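Local coordinates for protein putative invasin (Yersinia pseudotuberculosis IP 31758, PDB 5N40) that is an adhesin, probably mediating attachment to host cells through a C-type lectin-like domain at the end of a rod of immunoglobulin-like domains, at residues 108-112 with 209-214; 150-154 with 224-230; 187-191 with 213-217; 233-237 with 303-307; 246-250 with 265-269. The protein carries 1 engineered substitution. All coordinates share one frame; numbering follows the deposited sequence.

Contact 1: 108-112 with 209-214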
# COMPACT_ATOMS: atom_id res chain seq x y z
N LEU A 108 5.02 -12.97 8.67
CA LEU A 108 4.80 -11.54 8.56
C LEU A 108 3.55 -11.12 9.32
O LEU A 108 2.51 -11.77 9.23
CB LEU A 108 4.66 -11.12 7.10
CG LEU A 108 5.82 -11.42 6.15
CD1 LEU A 108 5.57 -10.78 4.79
CD2 LEU A 108 7.12 -10.94 6.72
N THR A 109 3.67 -10.02 10.05
CA THR A 109 2.53 -9.31 10.60
C THR A 109 2.45 -7.95 9.91
O THR A 109 3.48 -7.31 9.69
CB THR A 109 2.67 -9.12 12.11
OG1 THR A 109 2.86 -10.39 12.74
CG2 THR A 109 1.43 -8.46 12.68
N VAL A 110 1.23 -7.52 9.58
CA VAL A 110 1.02 -6.25 8.89
C VAL A 110 0.05 -5.42 9.71
O VAL A 110 -1.08 -5.85 9.96
CB VAL A 110 0.50 -6.45 7.46
CG1 VAL A 110 0.42 -5.11 6.73
CG2 VAL A 110 1.40 -7.40 6.70
N LEU A 111 0.49 -4.23 10.10
CA LEU A 111 -0.28 -3.30 10.92
C LEU A 111 -0.46 -1.99 10.16
O LEU A 111 0.48 -1.50 9.52
CB LEU A 111 0.44 -3.02 12.25
CG LEU A 111 0.76 -4.23 13.12
CD1 LEU A 111 1.50 -3.83 14.38
CD2 LEU A 111 -0.51 -4.99 13.48
N THR A 112 -1.65 -1.42 10.25
CA THR A 112 -1.89 -0.07 9.74
C THR A 112 -2.35 0.81 10.90
O THR A 112 -3.09 0.34 11.78
CB THR A 112 -2.94 -0.06 8.63
OG1 THR A 112 -4.13 -0.69 9.09
CG2 THR A 112 -2.41 -0.78 7.38
N MET A 209 4.06 -14.40 2.97
CA MET A 209 3.22 -13.25 2.64
C MET A 209 2.17 -13.02 3.71
O MET A 209 1.84 -13.91 4.50
CB MET A 209 2.51 -13.44 1.29
CG MET A 209 3.40 -13.88 0.16
SD MET A 209 2.47 -14.35 -1.31
CE MET A 209 1.49 -15.71 -0.73
N GLU A 210 1.61 -11.81 3.71
CA GLU A 210 0.48 -11.46 4.56
C GLU A 210 -0.22 -10.28 3.92
O GLU A 210 0.42 -9.46 3.26
CB GLU A 210 0.92 -11.13 5.99
CG GLU A 210 -0.22 -10.83 6.95
CD GLU A 210 -1.23 -11.95 7.00
OE1 GLU A 210 -2.14 -11.99 6.14
OE2 GLU A 210 -1.10 -12.82 7.89
N ASN A 211 -1.55 -10.21 4.11
CA ASN A 211 -2.40 -9.20 3.49
C ASN A 211 -2.92 -8.20 4.52
O ASN A 211 -3.08 -8.52 5.70
CB ASN A 211 -3.64 -9.83 2.82
CG ASN A 211 -3.29 -10.71 1.64
OD1 ASN A 211 -2.29 -10.50 0.97
ND2 ASN A 211 -4.15 -11.68 1.37
N THR A 212 -3.22 -6.99 4.04
CA THR A 212 -3.94 -6.01 4.83
C THR A 212 -4.77 -5.14 3.89
O THR A 212 -4.40 -4.96 2.73
CB THR A 212 -3.00 -5.14 5.68
OG1 THR A 212 -3.71 -4.60 6.80
CG2 THR A 212 -2.40 -3.99 4.85
N ASN A 213 -5.87 -4.61 4.40
CA ASN A 213 -6.76 -3.77 3.61
C ASN A 213 -6.53 -2.30 3.95
O ASN A 213 -6.36 -1.94 5.11
CB ASN A 213 -8.22 -4.13 3.86
CG ASN A 213 -8.60 -5.46 3.27
OD1 ASN A 213 -8.05 -5.88 2.25
ND2 ASN A 213 -9.55 -6.14 3.91
N VAL A 214 -6.52 -1.47 2.91
CA VAL A 214 -6.49 -0.02 3.07
C VAL A 214 -7.64 0.57 2.27
O VAL A 214 -7.90 0.15 1.13
CB VAL A 214 -5.14 0.58 2.65
CG1 VAL A 214 -4.03 0.10 3.59
CG2 VAL A 214 -4.82 0.23 1.19
O HOH W 1 3.74 -14.72 6.63
O HOH W 2 -0.65 -11.93 10.58
O HOH W 3 1.35 -14.16 8.49
O HOH W 4 -3.47 -6.25 8.87
O HOH W 5 -5.27 -2.63 7.52
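Val110 and Thr212 meet where strands 108-112 and 209-214 run almost parallel, 15° apart, with their axes 6.5 Å from each other at the closest point. The strands belong to the two facing sheets of an immunoglobulin-like sandwich. Strand 106-112 is outermost in its sheet and pairs with 123-131, while 209-217 pairs with 197-204.

The direct contact is apolar. Val110 CG1 lies 3.6 Å from Thr212 CG2, and its other branch, CG2, is 3.8 Å from Glu210 CG, so the forked valine bridges two successive inward-facing residues of the other strand. Its chi1 of -174°, with CG1 anti to the backbone N, turns that methyl to Thr212 and leaves CG2 for Glu210. Glu210 also brings its CB against the CB and carbonyl of Leu108. Thr112 and Thr212 reach toward each other tip to tip, Thr112 CG2 coming to 4.1 Å from Thr212 OG1. Behind them, Leu108 and Val110 rest on Ala129 and Leu125.

Polar contacts pass through water. One molecule accepts from Leu108 N at 3.0 Å and donates to Met209 O. Another donates to Val110 O at 2.7 Å and also binds Thr212 OG1. A third water links both threonine hydroxyls to Asn213 O. Two further waters lie between Leu108 O and Glu210 OE2, one of them held only weakly by the carbonyl.

Within its own strand, Glu210 folds back at chi2, and OE1 accepts from Asn211 N at 2.8 Å through its anti lone pair. The apolar branches pack between the sheets, while ordered waters join the polar atoms at a partly open edge.

Contact 2: 150-154 with 224-230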
# COMPACT_ATOMS: atom_id res chain seq x y z
N VAL A 150 -9.50 -5.20 -5.13
CA VAL A 150 -10.04 -3.84 -5.10
C VAL A 150 -11.55 -3.93 -5.19
O VAL A 150 -12.08 -4.41 -6.21
CB VAL A 150 -9.49 -2.95 -6.23
CG1 VAL A 150 -10.01 -1.51 -6.09
CG2 VAL A 150 -7.97 -2.95 -6.27
N VAL A 151 -12.27 -3.46 -4.17
CA VAL A 151 -13.72 -3.55 -4.14
C VAL A 151 -14.30 -2.22 -3.66
O VAL A 151 -13.63 -1.42 -3.01
CB VAL A 151 -14.23 -4.69 -3.23
CG1 VAL A 151 -13.74 -6.05 -3.73
CG2 VAL A 151 -13.81 -4.46 -1.77
N ASN A 152 -15.57 -2.01 -3.99
CA ASN A 152 -16.29 -0.85 -3.49
C ASN A 152 -16.89 -1.22 -2.13
O ASN A 152 -16.46 -2.19 -1.50
CB ASN A 152 -17.31 -0.36 -4.53
CG ASN A 152 -18.48 -1.32 -4.74
OD1 ASN A 152 -18.60 -2.34 -4.07
ND2 ASN A 152 -19.34 -0.98 -5.70
N ARG A 153 -17.86 -0.45 -1.63
CA ARG A 153 -18.42 -0.71 -0.31
C ARG A 153 -19.48 -1.80 -0.32
O ARG A 153 -19.94 -2.21 0.75
CB ARG A 153 -18.99 0.59 0.26
CG ARG A 153 -19.39 0.50 1.71
CD ARG A 153 -19.52 1.86 2.38
NE ARG A 153 -19.64 1.69 3.82
CZ ARG A 153 -19.59 2.67 4.72
NH1 ARG A 153 -19.43 3.94 4.35
NH2 ARG A 153 -19.69 2.37 6.01
N GLN A 154 -19.87 -2.30 -1.50
CA GLN A 154 -20.85 -3.37 -1.64
C GLN A 154 -20.23 -4.65 -2.17
O GLN A 154 -20.94 -5.49 -2.75
CB GLN A 154 -22.00 -2.91 -2.53
CG GLN A 154 -22.69 -1.63 -2.03
CD GLN A 154 -23.25 -1.79 -0.63
OE1 GLN A 154 -23.67 -2.88 -0.24
NE2 GLN A 154 -23.24 -0.70 0.13
N SER A 224 -22.00 6.18 4.25
CA SER A 224 -23.19 5.41 4.57
C SER A 224 -22.95 3.96 4.17
O SER A 224 -22.37 3.70 3.11
CB SER A 224 -24.42 5.94 3.82
OG SER A 224 -25.45 4.96 3.79
N ALA A 225 -23.39 3.03 5.00
CA ALA A 225 -23.27 1.62 4.65
C ALA A 225 -24.04 1.28 3.38
O ALA A 225 -23.78 0.24 2.77
CB ALA A 225 -23.74 0.74 5.81
N GLN A 226 -24.98 2.14 2.96
CA GLN A 226 -25.76 1.94 1.74
C GLN A 226 -25.11 2.55 0.51
O GLN A 226 -25.62 2.34 -0.60
CB GLN A 226 -27.16 2.53 1.90
CG GLN A 226 -27.97 1.96 3.04
CD GLN A 226 -29.33 2.61 3.16
OE1 GLN A 226 -29.46 3.70 3.73
NE2 GLN A 226 -30.35 1.96 2.63
N ALA A 227 -24.03 3.30 0.66
CA ALA A 227 -23.35 3.89 -0.48
C ALA A 227 -22.62 2.82 -1.29
O ALA A 227 -22.23 1.77 -0.76
CB ALA A 227 -22.34 4.95 -0.01
N SER A 228 -22.45 3.10 -2.58
CA SER A 228 -21.72 2.18 -3.45
C SER A 228 -20.22 2.22 -3.16
O SER A 228 -19.58 1.17 -3.04
CB SER A 228 -21.99 2.53 -4.91
OG SER A 228 -23.33 2.26 -5.27
N MET A 229 -19.66 3.41 -3.05
CA MET A 229 -18.24 3.61 -2.81
C MET A 229 -17.99 3.98 -1.35
O MET A 229 -18.90 4.32 -0.59
CB MET A 229 -17.69 4.71 -3.72
CG MET A 229 -18.22 4.69 -5.15
SD MET A 229 -17.93 3.14 -6.03
CE MET A 229 -16.15 3.15 -6.13
N TRP A 230 -16.71 3.93 -0.97
CA TRP A 230 -16.27 4.40 0.34
C TRP A 230 -16.04 5.91 0.27
O TRP A 230 -15.19 6.36 -0.51
CB TRP A 230 -15.00 3.69 0.76
CG TRP A 230 -15.13 2.21 0.89
CD1 TRP A 230 -14.86 1.26 -0.06
CD2 TRP A 230 -15.53 1.50 2.06
NE1 TRP A 230 -15.09 0.01 0.45
CE2 TRP A 230 -15.50 0.12 1.75
CE3 TRP A 230 -15.94 1.89 3.34
CZ2 TRP A 230 -15.85 -0.86 2.67
CZ3 TRP A 230 -16.28 0.92 4.26
CH2 TRP A 230 -16.24 -0.44 3.92
O HOH W 6 -19.23 5.30 1.93
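Gln154 NE2 spends its amide hydrogens on two carbonyls of one turn, Ala227 O at 2.8 Å in a nearly straight bond (176°) and Ala225 O at 2.9 Å. Both acceptors lie in the plane of the amide, which fixes its rotation. The turn is type I, from Ser224 to Ala227, and Ser224 OG adds an ST turn by accepting from Gln226 N. Arg153 N gives a further bond to Ser228 O at 2.8 Å.

Long, flexible Arg153 is extended from CG to NE and crosses Trp230 at about a right angle. Its CG stands 3.7 Å from the centre of the six-membered ring, a CH-pi contact almost on the normal. Farther out the guanidinium lies 15° from parallel to the indole, between Trp230 CZ3 on one face and Ser224 O and Ala225 CA on the other. NH1 forms a salt bridge to Asp223, and a water links it to Met229 O. Asn152 OD1 closes an Asx turn by accepting from Gln154 N.

Here the end of strand 142-151 of the immunoglobulin-like domain meets the first loop of the C-type lectin-like adhesion domain. Trp230 also packs on Thr215 and Asn217 of strand 209-217, while Glu265 of strand 265-269 accepts from Ser228 N and Met229 N.

Contact 3: 187-191 with 213-217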
# COMPACT_ATOMS: atom_id res chain seq x y z
N SER A 187 4.57 4.67 3.77
CA SER A 187 3.46 5.61 3.68
C SER A 187 2.62 5.28 2.45
O SER A 187 3.13 5.27 1.33
CB SER A 187 3.98 7.04 3.61
OG SER A 187 2.91 7.96 3.60
N VAL A 188 1.33 5.00 2.68
CA VAL A 188 0.41 4.58 1.63
C VAL A 188 -0.57 5.71 1.34
O VAL A 188 -1.20 6.23 2.27
CB VAL A 188 -0.35 3.30 2.02
CG1 VAL A 188 -1.17 2.79 0.85
CG2 VAL A 188 0.62 2.23 2.51
N THR A 189 -0.75 6.03 0.06
CA THR A 189 -1.70 7.05 -0.38
C THR A 189 -2.45 6.55 -1.61
O THR A 189 -2.02 5.63 -2.30
CB THR A 189 -1.00 8.38 -0.72
OG1 THR A 189 0.03 8.15 -1.69
CG2 THR A 189 -0.41 9.03 0.53
N ASP A 190 -3.57 7.21 -1.90
CA ASP A 190 -4.43 6.83 -3.02
C ASP A 190 -4.91 8.10 -3.73
O ASP A 190 -6.12 8.35 -3.84
CB ASP A 190 -5.60 5.97 -2.54
CG ASP A 190 -6.28 5.20 -3.66
OD1 ASP A 190 -5.81 5.25 -4.82
OD2 ASP A 190 -7.31 4.54 -3.38
N PRO A 191 -3.98 8.92 -4.22
CA PRO A 191 -4.38 10.22 -4.80
C PRO A 191 -5.31 10.12 -5.99
O PRO A 191 -6.07 11.06 -6.26
CB PRO A 191 -3.04 10.86 -5.18
CG PRO A 191 -2.08 9.72 -5.31
CD PRO A 191 -2.53 8.70 -4.30
N ASN A 213 -5.87 -4.61 4.40
CA ASN A 213 -6.76 -3.77 3.61
C ASN A 213 -6.53 -2.30 3.95
O ASN A 213 -6.36 -1.94 5.11
CB ASN A 213 -8.22 -4.13 3.86
CG ASN A 213 -8.60 -5.46 3.27
OD1 ASN A 213 -8.05 -5.88 2.25
ND2 ASN A 213 -9.55 -6.14 3.91
N VAL A 214 -6.52 -1.47 2.91
CA VAL A 214 -6.49 -0.02 3.07
C VAL A 214 -7.64 0.57 2.27
O VAL A 214 -7.90 0.15 1.13
CB VAL A 214 -5.14 0.58 2.65
CG1 VAL A 214 -4.03 0.10 3.59
CG2 VAL A 214 -4.82 0.23 1.19
N THR A 215 -8.34 1.53 2.87
CA THR A 215 -9.48 2.17 2.24
C THR A 215 -9.25 3.67 2.26
O THR A 215 -8.89 4.23 3.29
CB THR A 215 -10.78 1.81 2.99
OG1 THR A 215 -10.96 0.39 2.94
CG2 THR A 215 -11.99 2.50 2.37
N PHE A 216 -9.45 4.31 1.11
CA PHE A 216 -9.32 5.75 0.99
C PHE A 216 -10.64 6.31 0.48
O PHE A 216 -11.06 6.02 -0.64
CB PHE A 216 -8.16 6.14 0.06
CG PHE A 216 -6.80 5.80 0.62
CD1 PHE A 216 -6.24 4.53 0.44
CD2 PHE A 216 -6.08 6.73 1.34
CE1 PHE A 216 -4.98 4.23 0.95
CE2 PHE A 216 -4.84 6.43 1.86
CZ PHE A 216 -4.28 5.18 1.66
N ASN A 217 -11.29 7.10 1.33
CA ASN A 217 -12.61 7.63 1.02
C ASN A 217 -12.54 8.69 -0.07
O ASN A 217 -11.64 9.53 -0.09
CB ASN A 217 -13.22 8.26 2.26
CG ASN A 217 -13.41 7.28 3.38
OD1 ASN A 217 -13.82 6.14 3.16
ND2 ASN A 217 -13.13 7.72 4.61
O HOH W 7 -10.06 5.16 -3.07
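Strands 187-189 and 213-217 cross at 48° with axes 8.8 Å apart at their closest, and the chains draw together toward Asp190 and Phe216, whose CA atoms are 6.4 Å apart. At that end the Phe216 ring fills the gap. Asp190 CB sits over its face, 3.7 Å from the centroid, in a CH-pi contact, while the peptide leading into Asp190 lies above the same ring. Val188 O approaches the ring edge instead, 3.3 Å from Phe216 CZ, where the weakly positive ring hydrogens suit a carbonyl. The CG1 methyl of Val188 touches Phe216 CZ as well, at 4.0 Å, and lies near Val214 CG2.

This is the interior of an immunoglobulin-like sandwich: 183-189 lies in one sheet beside 123-131, and 209-217 in the other beside 197-204. Leu125 and Leu200 touch Val188, whereas Ile123 touches Val214 and Phe216; branched or flat apolar residues suit such a space between sheets.

Asp190 brings a charged group into this setting. With CG anti to the backbone N (chi1 -162°), its carboxylate turns past the ring, their planes 80° apart. A water then donates to Asp190 OD2 at 2.8 Å and to Phe216 O at 2.8 Å, satisfying two oxygens of buried residues.

Contact 4: 233-237 with 303-307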
# COMPACT_ATOMS: atom_id res chain seq x y z
N MET A 233 -18.30 12.32 2.19
CA MET A 233 -19.01 13.53 1.79
C MET A 233 -19.47 14.30 3.03
O MET A 233 -19.86 13.71 4.04
CB MET A 233 -20.22 13.17 0.92
CG MET A 233 -21.03 14.34 0.42
SD MET A 233 -22.50 13.82 -0.48
CE MET A 233 -21.71 12.91 -1.81
N ALA A 234 -19.43 15.63 2.94
CA ALA A 234 -19.95 16.46 4.03
C ALA A 234 -21.40 16.12 4.31
O ALA A 234 -22.25 16.14 3.41
CB ALA A 234 -19.82 17.94 3.67
N GLU A 235 -21.71 15.83 5.58
CA GLU A 235 -23.08 15.52 5.95
C GLU A 235 -23.94 16.78 5.96
O GLU A 235 -25.12 16.74 5.60
CB GLU A 235 -23.13 14.86 7.33
CG GLU A 235 -22.48 13.49 7.40
CD GLU A 235 -23.25 12.41 6.65
OE1 GLU A 235 -24.43 12.63 6.32
OE2 GLU A 235 -22.66 11.33 6.40
N THR A 236 -23.36 17.89 6.44
CA THR A 236 -23.99 19.20 6.41
C THR A 236 -22.93 20.24 6.04
O THR A 236 -21.72 20.00 6.19
CB THR A 236 -24.61 19.58 7.76
OG1 THR A 236 -23.58 19.71 8.75
CG2 THR A 236 -25.61 18.54 8.23
N LEU A 237 -23.39 21.39 5.56
CA LEU A 237 -22.55 22.57 5.39
C LEU A 237 -23.28 23.77 5.98
O LEU A 237 -24.51 23.81 6.01
CB LEU A 237 -22.25 22.83 3.91
CG LEU A 237 -21.50 21.74 3.13
CD1 LEU A 237 -21.57 22.04 1.64
CD2 LEU A 237 -20.06 21.62 3.59
N ALA A 303 -16.68 19.61 -0.85
CA ALA A 303 -17.64 18.95 0.02
C ALA A 303 -18.19 17.65 -0.55
O ALA A 303 -18.78 16.87 0.20
CB ALA A 303 -18.82 19.88 0.34
N GLY A 304 -18.03 17.41 -1.85
CA GLY A 304 -18.45 16.18 -2.48
C GLY A 304 -19.88 16.14 -2.99
O GLY A 304 -20.27 15.13 -3.58
N TRP A 305 -20.67 17.20 -2.81
CA TRP A 305 -22.08 17.10 -3.20
C TRP A 305 -22.21 17.05 -4.73
O TRP A 305 -21.44 17.71 -5.43
CB TRP A 305 -22.89 18.27 -2.66
CG TRP A 305 -22.97 18.32 -1.17
CD1 TRP A 305 -22.23 17.60 -0.29
CD2 TRP A 305 -23.84 19.15 -0.39
NE1 TRP A 305 -22.59 17.92 1.00
CE2 TRP A 305 -23.58 18.87 0.96
CE3 TRP A 305 -24.83 20.08 -0.71
CZ2 TRP A 305 -24.25 19.50 2.00
CZ3 TRP A 305 -25.50 20.72 0.33
CH2 TRP A 305 -25.21 20.42 1.67
N PRO A 306 -23.17 16.29 -5.26
CA PRO A 306 -23.33 16.21 -6.72
C PRO A 306 -23.98 17.47 -7.27
O PRO A 306 -25.04 17.89 -6.81
CB PRO A 306 -24.25 15.00 -6.91
CG PRO A 306 -25.06 14.97 -5.64
CD PRO A 306 -24.14 15.44 -4.55
N THR A 307 -23.36 18.05 -8.30
CA THR A 307 -23.76 19.38 -8.78
C THR A 307 -24.21 19.41 -10.24
O THR A 307 -24.50 20.50 -10.75
CB THR A 307 -22.63 20.38 -8.58
OG1 THR A 307 -21.47 19.95 -9.29
CG2 THR A 307 -22.30 20.56 -7.10
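Trp305, in the C-type lectin-like adhesion domain, is held by Ala234 at its edge, by Leu237 over a face and by Met233 obliquely. The indole NE1 donates to Ala234 O at 3.0 Å. The carbonyl oxygen lies 20° out of the ring plane, near the edge, so the only polar atom of a buried side chain is satisfied by backbone. Over one face of the six-membered ring comes Leu237, its CD1 3.9 Å from the centroid, a CH-pi contact.

Met233 passes the pyrrole side at about a right angle. Its sulfur is 4.6 Å from the centroid of the five-membered ring in an oblique Met-aromatic contact, and Met233 CG lies 3.5 Å from Trp305 CD1. A long unbranched thioether suits this place, because a chain with CG anti to the backbone N (chi1 -179°) reaches past the indole before bending at chi3.

A backbone bond holds the two segments in step: Ala234 N donates to Ala303 O at 3.1 Å, in the carbonyl plane. The two alanine methyls also touch beside this bond, and Ala303 CB meets Leu237 CD1 at 3.7 Å.

Farther out, Gly304 is the first residue to leave the helix. Its phi of 88° would jam a CB against the preceding carbonyl O, which by itself calls for glycine, and a CB would also crowd Met233 CG. The Trp305 backbone bonds to Ile299 of helix 298-301, and its ring also meets Phe244 of strand 242-245. That strand pairs with 236-239, which carries Leu237. Met233 also touches Trp267, and its methyl CE ends 3.2 Å from Gly304 O.

Contact 5: 246-250 with 265-269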
# COMPACT_ATOMS: atom_id res chain seq x y z
N ARG A 246 -26.67 17.32 3.12
CA ARG A 246 -26.34 16.70 1.86
C ARG A 246 -27.60 16.10 1.24
O ARG A 246 -28.56 15.81 1.95
CB ARG A 246 -25.27 15.61 2.04
CG ARG A 246 -25.72 14.41 2.86
CD ARG A 246 -24.76 13.26 2.66
NE ARG A 246 -25.05 12.10 3.51
CZ ARG A 246 -25.92 11.14 3.23
NH1 ARG A 246 -26.63 11.16 2.11
NH2 ARG A 246 -26.09 10.13 4.07
N PRO A 247 -27.61 15.91 -0.08
CA PRO A 247 -28.74 15.20 -0.70
C PRO A 247 -28.79 13.74 -0.25
O PRO A 247 -27.80 13.16 0.20
CB PRO A 247 -28.46 15.31 -2.20
CG PRO A 247 -27.01 15.61 -2.31
CD PRO A 247 -26.64 16.37 -1.08
N TYR A 248 -29.98 13.16 -0.39
CA TYR A 248 -30.24 11.79 0.02
C TYR A 248 -29.90 10.81 -1.10
O TYR A 248 -30.18 11.08 -2.27
CB TYR A 248 -31.71 11.60 0.40
CG TYR A 248 -32.12 12.17 1.74
CD1 TYR A 248 -31.92 11.46 2.91
CD2 TYR A 248 -32.72 13.42 1.83
CE1 TYR A 248 -32.30 11.97 4.14
CE2 TYR A 248 -33.11 13.94 3.05
CZ TYR A 248 -32.90 13.21 4.20
OH TYR A 248 -33.28 13.71 5.42
N LEU A 249 -29.32 9.68 -0.72
CA LEU A 249 -29.26 8.55 -1.63
C LEU A 249 -30.66 8.03 -1.91
O LEU A 249 -31.55 8.11 -1.06
CB LEU A 249 -28.41 7.41 -1.05
CG LEU A 249 -26.91 7.64 -0.89
CD1 LEU A 249 -26.28 6.49 -0.09
CD2 LEU A 249 -26.23 7.78 -2.24
N ALA A 250 -30.85 7.49 -3.11
CA ALA A 250 -32.11 6.82 -3.43
C ALA A 250 -32.42 5.74 -2.40
O ALA A 250 -33.57 5.59 -1.96
CB ALA A 250 -32.04 6.22 -4.83
N GLU A 265 -22.87 7.09 -7.53
CA GLU A 265 -23.94 6.89 -6.56
C GLU A 265 -25.28 7.22 -7.22
O GLU A 265 -25.35 7.99 -8.18
CB GLU A 265 -23.74 7.77 -5.31
CG GLU A 265 -22.38 7.63 -4.65
CD GLU A 265 -22.21 6.31 -3.90
OE1 GLU A 265 -23.22 5.59 -3.73
OE2 GLU A 265 -21.06 6.01 -3.50
N THR A 266 -26.35 6.65 -6.67
CA THR A 266 -27.70 6.86 -7.15
C THR A 266 -28.47 7.71 -6.15
O THR A 266 -28.67 7.30 -5.00
CB THR A 266 -28.43 5.53 -7.38
OG1 THR A 266 -27.73 4.79 -8.37
CG2 THR A 266 -29.86 5.77 -7.85
N TRP A 267 -28.91 8.88 -6.59
CA TRP A 267 -29.48 9.89 -5.72
C TRP A 267 -30.99 9.97 -5.89
O TRP A 267 -31.52 9.79 -6.99
CB TRP A 267 -28.86 11.25 -6.01
CG TRP A 267 -27.38 11.23 -5.83
CD1 TRP A 267 -26.44 11.05 -6.79
CD2 TRP A 267 -26.68 11.38 -4.59
NE1 TRP A 267 -25.19 11.09 -6.23
CE2 TRP A 267 -25.31 11.29 -4.88
CE3 TRP A 267 -27.09 11.58 -3.27
CZ2 TRP A 267 -24.33 11.40 -3.89
CZ3 TRP A 267 -26.13 11.69 -2.30
CH2 TRP A 267 -24.76 11.60 -2.61
N ALA A 268 -31.67 10.24 -4.78
CA ALA A 268 -33.09 10.54 -4.81
C ALA A 268 -33.31 11.95 -5.35
O ALA A 268 -32.53 12.87 -5.07
CB ALA A 268 -33.70 10.42 -3.42
N MET A 269 -34.39 12.12 -6.12
CA MET A 269 -34.71 13.40 -6.74
C MET A 269 -36.20 13.68 -6.56
O MET A 269 -37.01 12.75 -6.45
CB MET A 269 -34.35 13.40 -8.23
CG MET A 269 -32.91 12.99 -8.51
SD MET A 269 -31.66 14.12 -7.84
CE MET A 269 -31.48 15.27 -9.19
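Arg246 opens the segment by approaching the rim of Trp267, but its charge is spent elsewhere: NE forms a salt bridge to Glu235 and NH2 one to Glu252. NH1 also donates to Pro247 O at 3.0 Å, steadying that carbonyl. Pro247 then sets its CG 4.0 Å from Trp267 CZ3, while its carbonyl O meets the ring edge, as does the next one.

Tyr248 O takes the hydrogen bond from Ala268 N at 3.0 Å. The tyrosine ring heads off from the strand, making cation-pi contacts with Lys245 and Lys253.

Leu249 joins Trp267 in a single beta bridge, tying the loop to strand 265-269, which pairs antiparallel with 258-262 in the C-type lectin-like adhesion domain. With its CG beside the backbone N (chi1 -68°), the side chain curls back over the indole, and CD2 stands 4.0 Å from the centroid of the six-membered ring, 13° off the normal.

Ala250 completes the bridge, its N donating to Thr266 O at 2.9 Å and 169°. Its small CB fits beside Thr266 CG2.

The indole thus has carbonyl oxygens at its weakly positive edge, and its NE1 donates to Glu262 O. Two backbone bonds set the register, while Leu249 and Pro247 pack on the ring.

How the contacts relate
Contacts 1 and 3 lie within the immunoglobulin-like sandwich, their centres 13 Å apart, and share Asn213 and Val214 of strand 209-217, which faces 106-112 in one and 183-189 in the other. Contacts 4 and 5 lie in the adhesion domain, 11 Å apart, with 246-250 and 265-269 nested in the loop closed by 233-237 and 303-307. Contact 2 stands between the groups, its centre 15 Å from contact 3 and 14 Å from contact 5, and touches both. Along the chain, contact 3 falls inside the loop of contact 2, which closes before contacts 4 and 5 open. Contact 2 alone of the five joins the two domains, consistent with a defined arrangement of the lectin-like domain on the rod.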